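Local coordinates for putative lipoprotein (PDB 3NQI) that is of unknown function but is probably a cell-envelope lipoprotein of Bacteroides fragilis that can bind cadmium ions, at residues V128-K133 with N143-H148. Residues are numbered along the deposited sequence; the frame is centred on the assembly and turned at random.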
ATOM      1  N   VAL A 128      -6.075  -2.446   0.889  1.00 19.73           N
ATOM      2  CA  VAL A 128      -6.396  -3.272   2.010  1.00 17.30           C
ATOM      3  C   VAL A 128      -7.865  -3.030   2.486  1.00 19.97           C
ATOM      4  O   VAL A 128      -8.284  -1.881   2.668  1.00 19.15           O
ATOM      5  CB  VAL A 128      -5.381  -3.104   3.193  1.00 19.57           C
ATOM      6  CG1 VAL A 128      -5.610  -4.254   4.141  1.00 18.58           C
ATOM      7  CG2 VAL A 128      -3.970  -3.127   2.664  1.00 16.86           C
ATOM      8  N   LEU A 129      -8.645  -4.109   2.590  1.00 18.25           N
ATOM      9  CA  LEU A 129      -9.994  -4.126   3.233  1.00 18.68           C
ATOM     10  C   LEU A 129      -9.797  -4.819   4.597  1.00 22.46           C
ATOM     11  O   LEU A 129      -9.346  -5.968   4.696  1.00 21.02           O
ATOM     12  CB  LEU A 129     -11.033  -4.799   2.347  1.00 23.61           C
ATOM     13  CG  LEU A 129     -12.553  -4.580   2.498  1.00 29.37           C
ATOM     14  CD1 LEU A 129     -12.943  -3.123   2.348  1.00 29.89           C
ATOM     15  CD2 LEU A 129     -13.274  -5.420   1.457  1.00 27.17           C
ATOM     16  N   TYR A 130     -10.061  -4.074   5.659  1.00 18.54           N
ATOM     17  CA  TYR A 130      -9.784  -4.559   6.986  1.00 19.56           C
ATOM     18  C   TYR A 130     -10.768  -4.045   8.051  1.00 20.35           C
ATOM     19  O   TYR A 130     -11.655  -3.272   7.756  1.00 22.59           O
ATOM     20  CB  TYR A 130      -8.353  -4.244   7.321  1.00 20.15           C
ATOM     21  CG  TYR A 130      -7.961  -2.792   7.422  1.00 20.88           C
ATOM     22  CD1 TYR A 130      -7.773  -2.012   6.299  1.00 18.47           C
ATOM     23  CD2 TYR A 130      -7.725  -2.199   8.659  1.00 17.20           C
ATOM     24  CE1 TYR A 130      -7.442  -0.635   6.385  1.00 20.36           C
ATOM     25  CE2 TYR A 130      -7.353  -0.842   8.760  1.00 20.85           C
ATOM     26  CZ  TYR A 130      -7.192  -0.078   7.627  1.00 23.75           C
ATOM     27  OH  TYR A 130      -6.834   1.222   7.730  1.00 26.27           O
ATOM     28  N   ARG A 131     -10.619  -4.502   9.285  1.00 21.33           N
ATOM     29  CA  ARG A 131     -11.596  -4.202  10.329  1.00 21.82           C
ATOM     30  C   ARG A 131     -10.985  -3.329  11.398  1.00 21.16           C
ATOM     31  O   ARG A 131      -9.922  -3.651  11.910  1.00 21.90           O
ATOM     32  CB  ARG A 131     -12.091  -5.508  10.972  1.00 23.29           C
ATOM     33  CG  ARG A 131     -13.043  -6.328  10.081  1.00 24.11           C
ATOM     34  CD  ARG A 131     -13.188  -7.786  10.555  1.00 22.50           C
ATOM     35  NE  ARG A 131     -12.037  -8.512  10.076  1.00 25.15           N
ATOM     36  CZ  ARG A 131     -12.025  -9.388   9.079  1.00 21.67           C
ATOM     37  NH1 ARG A 131     -13.151  -9.766   8.469  1.00 23.33           N
ATOM     38  NH2 ARG A 131     -10.847  -9.897   8.713  1.00 24.78           N
ATOM     39  N   VAL A 132     -11.660  -2.236  11.746  1.00 23.00           N
ATOM     40  CA  VAL A 132     -11.224  -1.363  12.823  1.00 22.36           C
ATOM     41  C   VAL A 132     -12.223  -1.306  13.995  1.00 24.15           C
ATOM     42  O   VAL A 132     -13.368  -1.785  13.912  1.00 23.98           O
ATOM     43  CB  VAL A 132     -10.916   0.058  12.279  1.00 21.88           C
ATOM     44  CG1 VAL A 132      -9.757  -0.018  11.201  1.00 19.40           C
ATOM     45  CG2 VAL A 132     -12.149   0.736  11.688  1.00 22.15           C
ATOM     46  N   LYS A 133     -11.775  -0.709  15.102  1.00 25.69           N
ATOM     47  CA  LYS A 133     -12.642  -0.467  16.242  1.00 27.02           C
ATOM     48  C   LYS A 133     -13.619   0.649  15.883  1.00 27.67           C
ATOM     49  O   LYS A 133     -13.260   1.577  15.192  1.00 25.76           O
ATOM     50  CB  LYS A 133     -11.801  -0.057  17.434  1.00 27.15           C
ATOM     51  CG  LYS A 133     -12.569   0.216  18.722  1.00 35.75           C
ATOM     52  CD  LYS A 133     -11.583   0.526  19.854  1.00 39.60           C
ATOM     53  CE  LYS A 133     -12.299   0.741  21.175  1.00 48.17           C
ATOM     54  NZ  LYS A 133     -11.305   1.068  22.206  1.00 52.68           N
ATOM     55  N   ASN A 143      -6.193   7.961  15.857  1.00 25.57           N
ATOM     56  CA  ASN A 143      -5.406   7.085  16.773  1.00 24.76           C
ATOM     57  C   ASN A 143      -5.577   5.562  16.466  1.00 23.62           C
ATOM     58  O   ASN A 143      -4.593   4.779  16.609  1.00 23.78           O
ATOM     59  CB  ASN A 143      -5.725   7.402  18.210  1.00 26.16           C
ATOM     60  CG  ASN A 143      -4.907   6.592  19.183  1.00 29.51           C
ATOM     61  OD1 ASN A 143      -3.687   6.703  19.246  1.00 28.04           O
ATOM     62  ND2 ASN A 143      -5.578   5.742  19.926  1.00 23.71           N
ATOM     63  N   GLU A 144      -6.808   5.179  16.129  1.00 21.52           N
ATOM     64  CA  GLU A 144      -7.183   3.820  15.809  1.00 23.04           C
ATOM     65  C   GLU A 144      -6.487   3.408  14.529  1.00 22.54           C
ATOM     66  O   GLU A 144      -5.891   2.338  14.474  1.00 23.25           O
ATOM     67  CB  GLU A 144      -8.701   3.672  15.617  1.00 21.59           C
ATOM     68  CG  GLU A 144      -9.230   2.356  15.080  1.00 22.19           C
ATOM     69  CD  GLU A 144      -8.753   1.091  15.780  1.00 22.86           C
ATOM     70  OE1 GLU A 144      -8.250   1.121  16.917  1.00 23.44           O
ATOM     71  OE2 GLU A 144      -8.877   0.018  15.198  1.00 24.82           O
ATOM     72  N   LEU A 145      -6.576   4.249  13.506  1.00 22.68           N
ATOM     73  CA  LEU A 145      -5.923   3.957  12.215  1.00 23.58           C
ATOM     74  C   LEU A 145      -4.420   3.739  12.349  1.00 23.34           C
ATOM     75  O   LEU A 145      -3.859   2.837  11.689  1.00 24.69           O
ATOM     76  CB  LEU A 145      -6.285   5.017  11.168  1.00 23.62           C
ATOM     77  CG  LEU A 145      -7.747   5.073  10.648  1.00 28.42           C
ATOM     78  CD1 LEU A 145      -7.950   6.304   9.767  1.00 27.84           C
ATOM     79  CD2 LEU A 145      -8.186   3.792   9.907  1.00 29.76           C
ATOM     80  N   ALA A 146      -3.777   4.503  13.231  1.00 23.26           N
ATOM     81  CA  ALA A 146      -2.333   4.382  13.514  1.00 24.99           C
ATOM     82  C   ALA A 146      -1.930   3.058  14.150  1.00 24.63           C
ATOM     83  O   ALA A 146      -0.768   2.751  14.188  1.00 24.79           O
ATOM     84  CB  ALA A 146      -1.865   5.502  14.426  1.00 22.31           C
ATOM     85  N   LYS A 147      -2.868   2.326  14.741  1.00 22.88           N
ATOM     86  CA  LYS A 147      -2.563   1.021  15.303  1.00 21.36           C
ATOM     87  C   LYS A 147      -2.298  -0.080  14.264  1.00 22.32           C
ATOM     88  O   LYS A 147      -1.837  -1.145  14.623  1.00 22.32           O
ATOM     89  CB  LYS A 147      -3.710   0.559  16.193  1.00 21.34           C
ATOM     90  CG  LYS A 147      -3.833   1.338  17.500  1.00 24.07           C
ATOM     91  CD  LYS A 147      -4.940   0.776  18.416  1.00 28.35           C
ATOM     92  CE  LYS A 147      -4.899   1.414  19.810  1.00 26.04           C
ATOM     93  NZ  LYS A 147      -3.841   0.907  20.780  1.00 30.91           N
ATOM     94  N   HIS A 148      -2.720   0.122  13.018  1.00 18.10           N
ATOM     95  CA  HIS A 148      -2.634  -0.900  12.013  1.00 19.83           C
ATOM     96  C   HIS A 148      -1.427  -0.691  11.133  1.00 19.29           C
ATOM     97  O   HIS A 148      -1.354   0.319  10.439  1.00 21.50           O
ATOM     98  CB  HIS A 148      -3.891  -0.824  11.134  1.00 15.71           C
ATOM     99  CG  HIS A 148      -5.162  -1.038  11.903  1.00 18.69           C
ATOM    100  ND1 HIS A 148      -5.785  -2.270  11.991  1.00 20.27           N
ATOM    101  CD2 HIS A 148      -5.886  -0.194  12.683  1.00 23.23           C
ATOM    102  CE1 HIS A 148      -6.848  -2.169  12.777  1.00 20.27           C
ATOM    103  NE2 HIS A 148      -6.914  -0.926  13.234  1.00 21.98           N
TER
HETATM  104  O   HOH W   1      -4.574   2.157   9.046  1.00 26.66           O
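K133 and E144 bring the two backbones together, their CA atoms 7.0 Å apart, where strand 123-132 runs out and the chain from helix 138-145 passes through a type I turn, L145 to H148, into the next strand. The backbone N of K133 gives a nearly straight hydrogen bond (176°) to E144 OE2, at 3.0 Å. H148 NE2 donates to the same OE2 at 2.9 Å, with the oxygen almost in the imidazole plane. The two donors reach OE2 from opposite faces of the carboxylate, which is thus gripped between strand end and turn. A salt bridge from R184 NE to this oxygen adds a third partner, probably favouring the charged carboxylate. E144 gets there by swinging CG anti to its backbone N (chi1 171°) and bending at chi2, so that its CG and OE2 also lie against CB of V132.

The contact closes a strand-helix-strand connection: helix 138-145 links strand 123-132 to strand 148-155, and H148 opens the latter. Its imidazole is fixed at both nitrogens, since ND1 pairs with Y172 OH of strand 165-174. Y130 CE2 sits over one imidazole face, offset toward the rim, 3.8 Å from H148 CG, with the ring planes inclined at 55°. V132 CG1 approaches H148 NE2 obliquely to the ring, at 3.6 Å. Beyond the imidazole, Y130 OH touches L145 CD2 at 3.6 Å and shares a water with L145 O, 2.8 Å from each oxygen; the phenol oxygen also hydrogen-bonds S190 on the adjoining strand 186-195.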